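Local coordinates for DNA photolyase (Agrobacterium tumefaciens, PDB 4U63), which repairs cyclobutane pyrimidine dimers in ultraviolet-damaged DNA, probably using light gathered by a methenyltetrahydrofolate antenna and passed to its FAD cofactor, at residues P26-F31 with D105-T110; K33-S38 with W72-S77; A45-G50 with D186-L191; A369-K374 with L475-H480. All blocks are in the same frame, centred on the assembly; numbering follows the deposited sequence.

Interaction 1 of 4, residues P26-F31 with D105-T110; sequences PVIVWF and DLISET
I28 drives its CD1 methyl between two residues of helix 99-110, ending 3.6 Å from CG1 of I107 and 3.8 Å from CB of L106. The branch that does this, CG1, stands anti to the carbonyl carbon (chi1 -65°), and CD1 extends from it toward the helix. Against I107 the isoleucine lies roughly at a right angle, and CD1 meets the CG1 methylene. V56 of the neighbouring strand also touches both I28 and L106. Strand 27-31 is the middle one of the five-stranded parallel sheet in the Rossmann-like alpha/beta domain of photolyases. Helix 99-110 belongs to the beta-alpha-beta crossover from strand 93-96 to strand 114-118 and packs on one face of the sheet, while V27 points away from it and touches A46 and H49 of helix 41-49. Near the start of the strand, P26 lays CG 3.3 Å from O of T110. T110 itself is fixed by L106 O, which takes T110 N at 2.9 Å and T110 OG1 at 2.7 Å on opposite faces of the carbonyl plane. The hydroxyl comes in 34° out of that plane, and it accepts from A112 N as well.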
loop_
_atom_site.group_PDB
_atom_site.type_symbol
_atom_site.label_atom_id
_atom_site.label_comp_id
_atom_site.label_asym_id
_atom_site.label_seq_id
_atom_site.Cartn_x
_atom_site.Cartn_y
_atom_site.Cartn_z
ATOM N N PRO A 26 -24.160 -0.419 25.236
ATOM C CA PRO A 26 -23.525 -0.177 23.948
ATOM C C PRO A 26 -22.231 -0.959 23.724
ATOM O O PRO A 26 -21.668 -1.579 24.658
ATOM C CB PRO A 26 -23.219 1.332 23.976
ATOM C CG PRO A 26 -24.157 1.895 24.984
ATOM C CD PRO A 26 -24.308 0.826 26.019
ATOM N N VAL A 27 -21.782 -0.911 22.479
ATOM C CA VAL A 27 -20.517 -1.492 22.051
ATOM C C VAL A 27 -19.803 -0.471 21.161
ATOM O O VAL A 27 -20.413 0.115 20.247
ATOM C CB VAL A 27 -20.720 -2.842 21.311
ATOM C CG1 VAL A 27 -21.799 -2.743 20.231
ATOM C CG2 VAL A 27 -19.406 -3.343 20.710
ATOM N N ILE A 28 -18.518 -0.260 21.435
ATOM C CA ILE A 28 -17.695 0.635 20.641
ATOM C C ILE A 28 -16.947 -0.155 19.573
ATOM O O ILE A 28 -16.339 -1.185 19.867
ATOM C CB ILE A 28 -16.688 1.394 21.531
ATOM C CG1 ILE A 28 -17.455 2.313 22.496
ATOM C CG2 ILE A 28 -15.705 2.201 20.691
ATOM C CD1 ILE A 28 -16.663 2.727 23.700
ATOM N N VAL A 29 -17.004 0.334 18.338
ATOM C CA VAL A 29 -16.247 -0.234 17.232
ATOM C C VAL A 29 -15.186 0.774 16.847
ATOM O O VAL A 29 -15.504 1.839 16.320
ATOM C CB VAL A 29 -17.121 -0.530 15.991
ATOM C CG1 VAL A 29 -16.270 -1.156 14.889
ATOM C CG2 VAL A 29 -18.275 -1.444 16.353
ATOM N N TRP A 30 -13.929 0.432 17.098
ATOM C CA TRP A 30 -12.812 1.325 16.794
ATOM C C TRP A 30 -12.230 0.977 15.419
ATOM O O TRP A 30 -11.625 -0.077 15.262
ATOM C CB TRP A 30 -11.753 1.235 17.912
ATOM C CG TRP A 30 -10.513 2.047 17.659
ATOM C CD1 TRP A 30 -10.387 3.141 16.831
ATOM C CD2 TRP A 30 -9.225 1.841 18.245
ATOM N NE1 TRP A 30 -9.109 3.606 16.866
ATOM C CE2 TRP A 30 -8.369 2.830 17.722
ATOM C CE3 TRP A 30 -8.706 0.905 19.155
ATOM C CZ2 TRP A 30 -7.016 2.921 18.079
ATOM C CZ3 TRP A 30 -7.351 0.991 19.508
ATOM C CH2 TRP A 30 -6.527 1.998 18.973
ATOM N N PHE A 31 -12.456 1.871 14.443
ATOM C CA PHE A 31 -11.926 1.774 13.076
ATOM C C PHE A 31 -10.511 2.349 12.980
ATOM O O PHE A 31 -10.223 3.408 13.556
ATOM C CB PHE A 31 -12.805 2.563 12.091
ATOM C CG PHE A 31 -14.087 1.878 11.708
ATOM C CD1 PHE A 31 -15.232 2.030 12.478
ATOM C CD2 PHE A 31 -14.156 1.100 10.560
ATOM C CE1 PHE A 31 -16.420 1.404 12.109
ATOM C CE2 PHE A 31 -15.332 0.477 10.191
ATOM C CZ PHE A 31 -16.472 0.633 10.961
ATOM N N ASP A 105 -13.180 7.593 27.959
ATOM C CA ASP A 105 -14.168 8.666 27.969
ATOM C C ASP A 105 -15.452 8.249 27.235
ATOM O O ASP A 105 -16.549 8.506 27.731
ATOM C CB ASP A 105 -13.588 9.951 27.373
ATOM C CG ASP A 105 -12.549 10.611 28.280
ATOM O OD1 ASP A 105 -12.182 10.044 29.343
ATOM O OD2 ASP A 105 -12.088 11.716 27.921
ATOM N N LEU A 106 -15.318 7.603 26.075
ATOM C CA LEU A 106 -16.493 7.075 25.344
ATOM C C LEU A 106 -17.244 6.021 26.150
ATOM O O LEU A 106 -18.472 6.017 26.188
ATOM C CB LEU A 106 -16.098 6.481 23.987
ATOM C CG LEU A 106 -15.820 7.478 22.868
ATOM C CD1 LEU A 106 -15.206 6.768 21.672
ATOM C CD2 LEU A 106 -17.091 8.207 22.452
ATOM N N ILE A 107 -16.493 5.132 26.787
ATOM C CA ILE A 107 -17.057 4.087 27.642
ATOM C C ILE A 107 -17.854 4.703 28.790
ATOM O O ILE A 107 -19.002 4.320 29.030
ATOM C CB ILE A 107 -15.939 3.152 28.165
ATOM C CG1 ILE A 107 -15.436 2.258 27.031
ATOM C CG2 ILE A 107 -16.415 2.278 29.318
ATOM C CD1 ILE A 107 -14.050 1.704 27.251
ATOM N N SER A 108 -17.239 5.660 29.487
ATOM C CA SER A 108 -17.883 6.351 30.594
ATOM C C SER A 108 -19.176 7.059 30.161
ATOM O O SER A 108 -20.211 6.923 30.819
ATOM C CB SER A 108 -16.913 7.354 31.234
ATOM O OG SER A 108 -17.560 8.088 32.255
ATOM N N GLU A 109 -19.109 7.799 29.057
ATOM C CA GLU A 109 -20.266 8.542 28.556
ATOM C C GLU A 109 -21.420 7.639 28.110
ATOM O O GLU A 109 -22.582 7.884 28.460
ATOM C CB GLU A 109 -19.876 9.439 27.376
ATOM C CG GLU A 109 -21.081 10.157 26.760
ATOM C CD GLU A 109 -20.722 11.203 25.729
ATOM O OE1 GLU A 109 -19.521 11.485 25.539
ATOM O OE2 GLU A 109 -21.665 11.745 25.108
ATOM N N THR A 110 -21.094 6.617 27.326
ATOM C CA THR A 110 -22.119 5.768 26.697
ATOM C C THR A 110 -22.580 4.597 27.568
ATOM O O THR A 110 -23.693 4.106 27.394
ATOM C CB THR A 110 -21.620 5.189 25.363
ATOM O OG1 THR A 110 -20.492 4.343 25.597
ATOM C CG2 THR A 110 -21.243 6.305 24.385
#

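Interaction 2 of 4, residues K33-S38 with W72-S77; sequences KDLRLS and WWLHHS
This is a small buried contact, part apolar and part water-bridged, between the loop that follows strand 27-31 and helix 68-87, in the alpha/beta domain common to photolyases. Within the two segments it rests on L35, L74 and S77. L35 is the centre of an inverse gamma turn, closed by the bond from R36 N to D34 O at 2.8 Å, and from that bend its side chain heads for the helix. CD1 does most of the touching: it lies 3.2 Å from OG of S77, a close packing of methyl on hydroxyl, and 4.0 Å from CD1 of L74. CB of L35 also lies 3.6 Å from OG of S77, so the leucine passes alongside the hydroxyl. L81, one turn further along the helix, extends the apolar surface under L35 and L37. With chi1 near -169°, S77 turns OG away from its backbone N, onto the L35 methyl and OE2 of E268, the same oxygen that receives NE1 of W73 in a hydrogen bond as it does OG; E268 thus ties two successive turns of the helix together. The backbones meet through solvent instead. Water 1 sits between two carbonyl groups and donates to both, reaching L35 O at 2.8 Å and S77 O at 3.0 Å.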
loop_
_atom_site.group_PDB
_atom_site.type_symbol
_atom_site.label_atom_id
_atom_site.label_comp_id
_atom_site.label_asym_id
_atom_site.label_seq_id
_atom_site.Cartn_x
_atom_site.Cartn_y
_atom_site.Cartn_z
ATOM N N LYS A 33 -7.410 0.930 9.953
ATOM C CA LYS A 33 -7.215 0.747 8.500
ATOM C C LYS A 33 -8.090 -0.432 8.074
ATOM O O LYS A 33 -7.622 -1.455 7.560
ATOM C CB LYS A 33 -5.743 0.564 8.131
ATOM C CG LYS A 33 -4.897 1.805 8.408
ATOM C CD LYS A 33 -3.467 1.680 7.898
ATOM C CE LYS A 33 -2.761 3.035 7.959
ATOM N NZ LYS A 33 -1.310 2.986 7.639
ATOM N N ASP A 34 -9.382 -0.256 8.316
ATOM C CA ASP A 34 -10.395 -1.260 8.028
ATOM C C ASP A 34 -11.679 -0.520 7.685
ATOM O O ASP A 34 -12.747 -0.831 8.194
ATOM C CB ASP A 34 -10.594 -2.150 9.250
ATOM C CG ASP A 34 -11.051 -1.358 10.492
ATOM O OD1 ASP A 34 -10.905 -0.112 10.508
ATOM O OD2 ASP A 34 -11.565 -1.980 11.448
ATOM N N LEU A 35 -11.563 0.470 6.808
ATOM C CA LEU A 35 -12.649 1.428 6.590
ATOM C C LEU A 35 -13.659 0.888 5.597
ATOM O O LEU A 35 -13.756 1.341 4.462
ATOM C CB LEU A 35 -12.075 2.781 6.162
ATOM C CG LEU A 35 -10.993 3.333 7.113
ATOM C CD1 LEU A 35 -10.542 4.715 6.654
ATOM C CD2 LEU A 35 -11.481 3.389 8.553
ATOM N N ARG A 36 -14.411 -0.093 6.074
ATOM C CA ARG A 36 -15.404 -0.799 5.290
ATOM C C ARG A 36 -16.479 -1.348 6.223
ATOM O O ARG A 36 -16.220 -1.579 7.414
ATOM C CB ARG A 36 -14.742 -1.951 4.541
ATOM C CG ARG A 36 -14.235 -3.078 5.436
ATOM C CD ARG A 36 -13.558 -4.200 4.654
ATOM N NE ARG A 36 -13.258 -5.324 5.538
ATOM C CZ ARG A 36 -12.176 -5.439 6.309
ATOM N NH1 ARG A 36 -11.227 -4.507 6.320
ATOM N NH2 ARG A 36 -12.042 -6.507 7.077
ATOM N N LEU A 37 -17.680 -1.559 5.679
ATOM C CA LEU A 37 -18.753 -2.259 6.398
ATOM C C LEU A 37 -18.856 -3.741 6.016
ATOM O O LEU A 37 -19.357 -4.540 6.815
ATOM C CB LEU A 37 -20.102 -1.578 6.152
ATOM C CG LEU A 37 -20.186 -0.064 6.375
ATOM C CD1 LEU A 37 -21.627 0.404 6.217
ATOM C CD2 LEU A 37 -19.638 0.339 7.735
ATOM N N SER A 38 -18.387 -4.099 4.814
ATOM C CA SER A 38 -18.460 -5.470 4.312
ATOM C C SER A 38 -17.299 -6.306 4.827
ATOM O O SER A 38 -16.206 -5.797 5.070
ATOM C CB SER A 38 -18.454 -5.504 2.778
ATOM O OG SER A 38 -19.556 -4.802 2.238
ATOM N N TRP A 72 -4.510 12.456 1.896
ATOM C CA TRP A 72 -5.546 12.732 0.900
ATOM C C TRP A 72 -6.511 11.559 0.834
ATOM O O TRP A 72 -7.727 11.753 0.859
ATOM C CB TRP A 72 -4.932 12.984 -0.477
ATOM C CG TRP A 72 -5.919 13.221 -1.566
ATOM C CD1 TRP A 72 -6.384 14.423 -1.983
ATOM C CD2 TRP A 72 -6.553 12.232 -2.392
ATOM N NE1 TRP A 72 -7.273 14.253 -3.010
ATOM C CE2 TRP A 72 -7.397 12.918 -3.287
ATOM C CE3 TRP A 72 -6.492 10.834 -2.461
ATOM C CZ2 TRP A 72 -8.178 12.260 -4.241
ATOM C CZ3 TRP A 72 -7.272 10.173 -3.413
ATOM C CH2 TRP A 72 -8.102 10.889 -4.290
ATOM N N TRP A 73 -5.958 10.350 0.761
ATOM C CA TRP A 73 -6.760 9.131 0.718
ATOM C C TRP A 73 -7.656 9.013 1.959
ATOM O O TRP A 73 -8.868 8.754 1.851
ATOM C CB TRP A 73 -5.872 7.884 0.588
ATOM C CG TRP A 73 -6.684 6.686 0.249
ATOM C CD1 TRP A 73 -7.387 5.903 1.116
ATOM C CD2 TRP A 73 -6.930 6.158 -1.059
ATOM N NE1 TRP A 73 -8.043 4.911 0.434
ATOM C CE2 TRP A 73 -7.779 5.040 -0.903
ATOM C CE3 TRP A 73 -6.505 6.513 -2.351
ATOM C CZ2 TRP A 73 -8.216 4.271 -1.988
ATOM C CZ3 TRP A 73 -6.937 5.739 -3.425
ATOM C CH2 TRP A 73 -7.789 4.637 -3.233
ATOM N N LEU A 74 -7.058 9.212 3.128
ATOM C CA LEU A 74 -7.771 9.043 4.390
ATOM C C LEU A 74 -8.952 9.984 4.520
ATOM O O LEU A 74 -10.010 9.579 4.979
ATOM C CB LEU A 74 -6.834 9.233 5.583
ATOM C CG LEU A 74 -7.492 9.139 6.972
ATOM C CD1 LEU A 74 -8.004 7.734 7.221
ATOM C CD2 LEU A 74 -6.535 9.547 8.081
ATOM N N HIS A 75 -8.765 11.244 4.135
ATOM C CA HIS A 75 -9.859 12.206 4.184
ATOM C C HIS A 75 -11.087 11.666 3.449
ATOM O O HIS A 75 -12.194 11.594 3.995
ATOM C CB HIS A 75 -9.442 13.523 3.551
ATOM C CG HIS A 75 -10.537 14.534 3.510
ATOM N ND1 HIS A 75 -10.697 15.497 4.483
ATOM C CD2 HIS A 75 -11.542 14.722 2.622
ATOM C CE1 HIS A 75 -11.749 16.239 4.192
ATOM N NE2 HIS A 75 -12.280 15.789 3.068
ATOM N N HIS A 76 -10.880 11.290 2.200
ATOM C CA HIS A 76 -11.983 10.816 1.368
ATOM C C HIS A 76 -12.537 9.487 1.855
ATOM O O HIS A 76 -13.741 9.267 1.795
ATOM C CB HIS A 76 -11.540 10.728 -0.075
ATOM C CG HIS A 76 -11.295 12.065 -0.680
ATOM N ND1 HIS A 76 -12.296 12.992 -0.841
ATOM C CD2 HIS A 76 -10.170 12.637 -1.158
ATOM C CE1 HIS A 76 -11.802 14.082 -1.392
ATOM N NE2 HIS A 76 -10.514 13.891 -1.600
ATOM N N SER A 77 -11.663 8.622 2.352
ATOM C CA SER A 77 -12.082 7.356 2.920
ATOM C C SER A 77 -12.992 7.554 4.134
ATOM O O SER A 77 -14.015 6.900 4.248
ATOM C CB SER A 77 -10.877 6.505 3.312
ATOM O OG SER A 77 -11.307 5.194 3.614
HETATM O O HOH W 1 -14.099 3.948 3.569
#

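Interaction 3 of 4, residues A45-G50 with D186-L191; sequences AAVEHG and DPPKSL
V47 leaves helix 41-49 with its CB directed at the loop 186-191 and there divides in two. CG1 takes the place anti to the backbone N (chi1 172°), which puts CG2 beside that N, anti to the carbonyl carbon, and it is CG2 that makes the contact. This one methyl has CD2 of L191 at 3.7 Å and CB of P188 at 4.0 Å. The leucine side chain runs at about a right angle to the valine, and the two meet methyl to methyl; the pyrrolidine presents the CB corner of its ring. L43, one turn earlier in the helix, touches both P188 and L191, so both rest on a strip of this helix. The loop follows helix 168-177 and probably forms part of the linker to the helical FAD domain. Beyond V47 the helix ends at G50, which has positive phi. H49 steadies that exit: its ND1 donates to G50 O at 2.7 Å, almost straight at 171°, while its NE2 bonds to D113. With only carbon meeting carbon and V47 largely exposed, the fit between the two segments is by van der Waals packing alone; the backbone bond of L191 goes to A88.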
loop_
_atom_site.group_PDB
_atom_site.type_symbol
_atom_site.label_atom_id
_atom_site.label_comp_id
_atom_site.label_asym_id
_atom_site.label_seq_id
_atom_site.Cartn_x
_atom_site.Cartn_y
_atom_site.Cartn_z
ATOM N N ALA A 45 -19.589 -8.471 14.946
ATOM C CA ALA A 45 -19.598 -8.758 16.382
ATOM C C ALA A 45 -20.393 -7.712 17.169
ATOM O O ALA A 45 -21.152 -8.053 18.082
ATOM C CB ALA A 45 -18.176 -8.840 16.914
ATOM N N ALA A 46 -20.211 -6.438 16.817
ATOM C CA ALA A 46 -20.958 -5.351 17.463
ATOM C C ALA A 46 -22.471 -5.498 17.227
ATOM O O ALA A 46 -23.280 -5.263 18.132
ATOM C CB ALA A 46 -20.463 -3.996 16.976
ATOM N N VAL A 47 -22.849 -5.900 16.019
ATOM C CA VAL A 47 -24.265 -6.128 15.702
ATOM C C VAL A 47 -24.795 -7.314 16.513
ATOM O O VAL A 47 -25.884 -7.242 17.083
ATOM C CB VAL A 47 -24.484 -6.338 14.187
ATOM C CG1 VAL A 47 -25.918 -6.774 13.882
ATOM C CG2 VAL A 47 -24.169 -5.056 13.442
ATOM N N GLU A 48 -24.011 -8.389 16.588
ATOM C CA GLU A 48 -24.411 -9.581 17.342
ATOM C C GLU A 48 -24.538 -9.279 18.834
ATOM O O GLU A 48 -25.422 -9.808 19.514
ATOM C CB GLU A 48 -23.411 -10.721 17.116
ATOM C CG GLU A 48 -23.778 -12.040 17.792
ATOM C CD GLU A 48 -25.130 -12.593 17.362
ATOM O OE1 GLU A 48 -25.502 -12.441 16.182
ATOM O OE2 GLU A 48 -25.822 -13.193 18.209
ATOM N N HIS A 49 -23.644 -8.426 19.327
ATOM C CA HIS A 49 -23.657 -7.961 20.715
ATOM C C HIS A 49 -24.998 -7.323 21.112
ATOM O O HIS A 49 -25.446 -7.463 22.249
ATOM C CB HIS A 49 -22.511 -6.959 20.891
ATOM C CG HIS A 49 -22.429 -6.333 22.244
ATOM N ND1 HIS A 49 -23.254 -5.304 22.643
ATOM C CD2 HIS A 49 -21.593 -6.572 23.282
ATOM C CE1 HIS A 49 -22.937 -4.945 23.874
ATOM N NE2 HIS A 49 -21.936 -5.701 24.285
ATOM N N GLY A 50 -25.630 -6.617 20.176
ATOM C CA GLY A 50 -26.860 -5.897 20.469
ATOM C C GLY A 50 -26.568 -4.549 21.093
ATOM O O GLY A 50 -25.405 -4.199 21.355
ATOM N N ASP A 186 -21.602 -10.479 4.511
ATOM C CA ASP A 186 -22.361 -9.310 4.079
ATOM C C ASP A 186 -22.210 -8.155 5.068
ATOM O O ASP A 186 -22.020 -8.382 6.261
ATOM C CB ASP A 186 -23.854 -9.630 3.972
ATOM C CG ASP A 186 -24.183 -10.574 2.834
ATOM O OD1 ASP A 186 -23.321 -10.846 1.966
ATOM O OD2 ASP A 186 -25.333 -11.045 2.810
ATOM N N PRO A 187 -22.312 -6.911 4.575
ATOM C CA PRO A 187 -22.340 -5.781 5.486
ATOM C C PRO A 187 -23.696 -5.689 6.199
ATOM O O PRO A 187 -24.716 -6.073 5.628
ATOM C CB PRO A 187 -22.153 -4.580 4.557
ATOM C CG PRO A 187 -22.762 -5.024 3.257
ATOM C CD PRO A 187 -22.467 -6.492 3.163
ATOM N N PRO A 188 -23.711 -5.190 7.442
ATOM C CA PRO A 188 -25.002 -4.925 8.077
ATOM C C PRO A 188 -25.672 -3.751 7.372
ATOM O O PRO A 188 -25.000 -2.772 7.032
ATOM C CB PRO A 188 -24.619 -4.556 9.514
ATOM C CG PRO A 188 -23.237 -4.016 9.411
ATOM C CD PRO A 188 -22.575 -4.758 8.282
ATOM N N LYS A 189 -26.980 -3.856 7.161
ATOM C CA LYS A 189 -27.754 -2.811 6.484
ATOM C C LYS A 189 -28.326 -1.770 7.453
ATOM O O LYS A 189 -28.710 -0.675 7.037
ATOM C CB LYS A 189 -28.873 -3.457 5.667
ATOM C CG LYS A 189 -28.357 -4.426 4.610
ATOM C CD LYS A 189 -29.481 -5.153 3.885
ATOM C CE LYS A 189 -29.652 -6.585 4.370
ATOM N NZ LYS A 189 -30.264 -6.694 5.722
ATOM N N SER A 190 -28.372 -2.110 8.738
ATOM C CA SER A 190 -28.836 -1.195 9.768
ATOM C C SER A 190 -27.977 -1.379 11.017
ATOM O O SER A 190 -27.536 -2.488 11.322
ATOM C CB SER A 190 -30.318 -1.423 10.074
ATOM O OG SER A 190 -30.516 -2.632 10.783
ATOM N N LEU A 191 -27.727 -0.273 11.710
ATOM C CA LEU A 191 -27.004 -0.275 12.978
ATOM C C LEU A 191 -27.859 0.442 14.005
ATOM O O LEU A 191 -28.483 1.467 13.706
ATOM C CB LEU A 191 -25.649 0.419 12.853
ATOM C CG LEU A 191 -24.636 -0.197 11.887
ATOM C CD1 LEU A 191 -23.450 0.739 11.705
ATOM C CD2 LEU A 191 -24.176 -1.568 12.360
#

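Interaction 4 of 4, residues A369-K374 with L475-H480; sequences ASFLIK and LPIVDH
NZ of K374, three residues on from the F371 ring that meets I477 and V478, is gripped by two backbone oxygens, those of F416 and R418, and the lysine also makes a cation-pi contact with the F416 ring. K374 N bonds to S370 O at 2.8 Å, although the helix widens into a pi-type turn over 371-374. The F371 ring reaches the loop 475-480 with its far end. With CG anti to the backbone N (chi1 -169°), the phenyl stands out from the helix and meets two aliphatic side chains: CZ lies 4.2 Å from CG1 of V478, which approaches obliquely, and CE2 lies 4.5 Å from CD1 of I477, near the ring plane. That position of I477 is one of its two conformers, so this edge contact is less certain than that of V478. H375 stacks on the phenyl, Y344 meets it with the planes about 55° apart, and Y344 OH donates to V478 O, so the tyrosine serves both sides of the contact. The setting is the all-helical FAD-binding domain of photolyases: helix 362-375 carries A369, which touches the flavin dinucleotide, and the loop leads into the C-terminal helix 480-495. D479 is the N-cap of that helix, its OD2 accepting from K482 N.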
loop_
_atom_site.group_PDB
_atom_site.type_symbol
_atom_site.label_atom_id
_atom_site.label_comp_id
_atom_site.label_asym_id
_atom_site.label_seq_id
_atom_site.Cartn_x
_atom_site.Cartn_y
_atom_site.Cartn_z
ATOM N N ALA A 369 13.662 2.050 -8.099
ATOM C CA ALA A 369 14.304 1.663 -6.842
ATOM C C ALA A 369 15.736 1.224 -7.115
ATOM O O ALA A 369 16.663 1.660 -6.448
ATOM C CB ALA A 369 13.507 0.561 -6.153
ATOM N N SER A 370 15.916 0.368 -8.112
ATOM C CA SER A 370 17.243 -0.062 -8.504
ATOM C C SER A 370 18.106 1.119 -8.970
ATOM O O SER A 370 19.296 1.195 -8.645
ATOM C CB SER A 370 17.165 -1.137 -9.592
ATOM O OG SER A 370 18.459 -1.641 -9.867
ATOM N N PHE A 371 17.517 2.049 -9.718
ATOM C CA PHE A 371 18.276 3.211 -10.152
ATOM C C PHE A 371 18.825 4.017 -8.962
ATOM O O PHE A 371 19.989 4.437 -8.970
ATOM C CB PHE A 371 17.445 4.114 -11.041
ATOM C CG PHE A 371 18.257 5.170 -11.726
ATOM C CD1 PHE A 371 18.923 4.884 -12.907
ATOM C CD2 PHE A 371 18.383 6.443 -11.180
ATOM C CE1 PHE A 371 19.687 5.837 -13.543
ATOM C CE2 PHE A 371 19.147 7.412 -11.819
ATOM C CZ PHE A 371 19.800 7.109 -13.002
ATOM N N LEU A 372 17.993 4.220 -7.945
ATOM C CA LEU A 372 18.417 4.954 -6.752
ATOM C C LEU A 372 19.553 4.256 -6.004
ATOM O O LEU A 372 20.570 4.869 -5.685
ATOM C CB LEU A 372 17.227 5.138 -5.804
ATOM C CG LEU A 372 17.495 5.957 -4.545
ATOM C CD1 LEU A 372 17.842 7.394 -4.921
ATOM C CD2 LEU A 372 16.304 5.915 -3.612
ATOM N N ILE A 373 19.366 2.964 -5.752
ATOM C CA ILE A 373 20.281 2.166 -4.919
ATOM C C ILE A 373 21.598 1.879 -5.634
ATOM O O ILE A 373 22.680 1.974 -5.033
ATOM C CB ILE A 373 19.602 0.825 -4.528
ATOM C CG1 ILE A 373 18.381 1.100 -3.641
ATOM C CG2 ILE A 373 20.575 -0.123 -3.818
ATOM C CD1 ILE A 373 17.386 -0.034 -3.596
ATOM N N LYS A 374 21.514 1.520 -6.911
ATOM C CA LYS A 374 22.694 1.066 -7.653
ATOM C C LYS A 374 23.311 2.142 -8.516
ATOM O O LYS A 374 24.490 2.406 -8.396
ATOM C CB LYS A 374 22.346 -0.177 -8.451
ATOM C CG LYS A 374 21.857 -1.265 -7.511
ATOM C CD LYS A 374 21.618 -2.567 -8.195
ATOM C CE LYS A 374 21.201 -3.613 -7.182
ATOM N NZ LYS A 374 20.980 -4.905 -7.851
ATOM N N LEU A 475 20.210 15.702 -19.620
ATOM C CA LEU A 475 21.161 14.648 -19.964
ATOM C C LEU A 475 21.204 13.667 -18.810
ATOM O O LEU A 475 20.822 14.027 -17.692
ATOM C CB LEU A 475 22.564 15.212 -20.186
ATOM C CG LEU A 475 22.799 16.005 -21.466
ATOM C CD1 LEU A 475 24.137 16.713 -21.393
ATOM C CD2 LEU A 475 22.750 15.090 -22.673
ATOM N N PRO A 476 21.676 12.427 -19.062
ATOM C CA PRO A 476 21.773 11.466 -17.968
ATOM C C PRO A 476 22.597 12.027 -16.836
ATOM O O PRO A 476 23.681 12.562 -17.070
ATOM C CB PRO A 476 22.483 10.271 -18.604
ATOM C CG PRO A 476 22.135 10.371 -20.028
ATOM C CD PRO A 476 22.135 11.839 -20.330
ATOM N N ILE A 477 22.084 11.921 -15.613
ATOM C CA ILE A 477 22.796 12.452 -14.441
ATOM C C ILE A 477 23.990 11.581 -14.045
ATOM O O ILE A 477 24.877 12.038 -13.313
ATOM C CB ILE A 477 21.851 12.722 -13.241
ATOM C CG1 ILE A 477 21.192 11.443 -12.716
ATOM C CG2 ILE A 477 20.799 13.751 -13.643
ATOM C CD1 ILE A 477 20.495 11.631 -11.381
ATOM N N VAL A 478 24.010 10.337 -14.529
ATOM C CA VAL A 478 25.184 9.470 -14.387
ATOM C C VAL A 478 25.308 8.622 -15.671
ATOM O O VAL A 478 24.300 8.309 -16.316
ATOM C CB VAL A 478 25.082 8.584 -13.117
ATOM C CG1 VAL A 478 23.980 7.537 -13.262
ATOM C CG2 VAL A 478 26.428 7.944 -12.793
ATOM N N ASP A 479 26.543 8.276 -16.040
ATOM C CA ASP A 479 26.807 7.361 -17.148
ATOM C C ASP A 479 26.572 5.940 -16.644
ATOM O O ASP A 479 27.024 5.599 -15.554
ATOM C CB ASP A 479 28.250 7.518 -17.636
ATOM C CG ASP A 479 28.656 6.452 -18.644
ATOM O OD1 ASP A 479 28.229 6.527 -19.812
ATOM O OD2 ASP A 479 29.419 5.545 -18.269
ATOM N N HIS A 480 25.867 5.123 -17.428
ATOM C CA HIS A 480 25.543 3.748 -17.011
ATOM C C HIS A 480 26.785 2.942 -16.641
ATOM O O HIS A 480 26.831 2.336 -15.569
ATOM C CB HIS A 480 24.761 2.995 -18.094
ATOM C CG HIS A 480 24.638 1.526 -17.822
ATOM N ND1 HIS A 480 23.830 1.027 -16.831
ATOM C CD2 HIS A 480 25.230 0.454 -18.395
ATOM C CE1 HIS A 480 23.919 -0.290 -16.803
ATOM N NE2 HIS A 480 24.765 -0.663 -17.743
#

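In the fold
Interactions 1, 2 and 3 lie together in the alpha/beta domain and touch one another. Interactions 1 and 3 use the same strand: CG2 of V29 lies 3.4 Å from CB of A46, and I28, the residue before it, serves helix 99-110. Interactions 2 and 3 meet where OG of S38 comes 3.4 Å from CG of P187. F31 CE2, 3.6 Å from R36 O, joins 1 to 2. Interaction 4 stands apart in the FAD-binding domain, its centre about 37 Å from that of interaction 2 and about 53 Å from those of the other two. A369 touches the FAD, and the F371 side chain is about 11 Å from it; the L74 side chain of interaction 2 is about 13 Å from the bound folate.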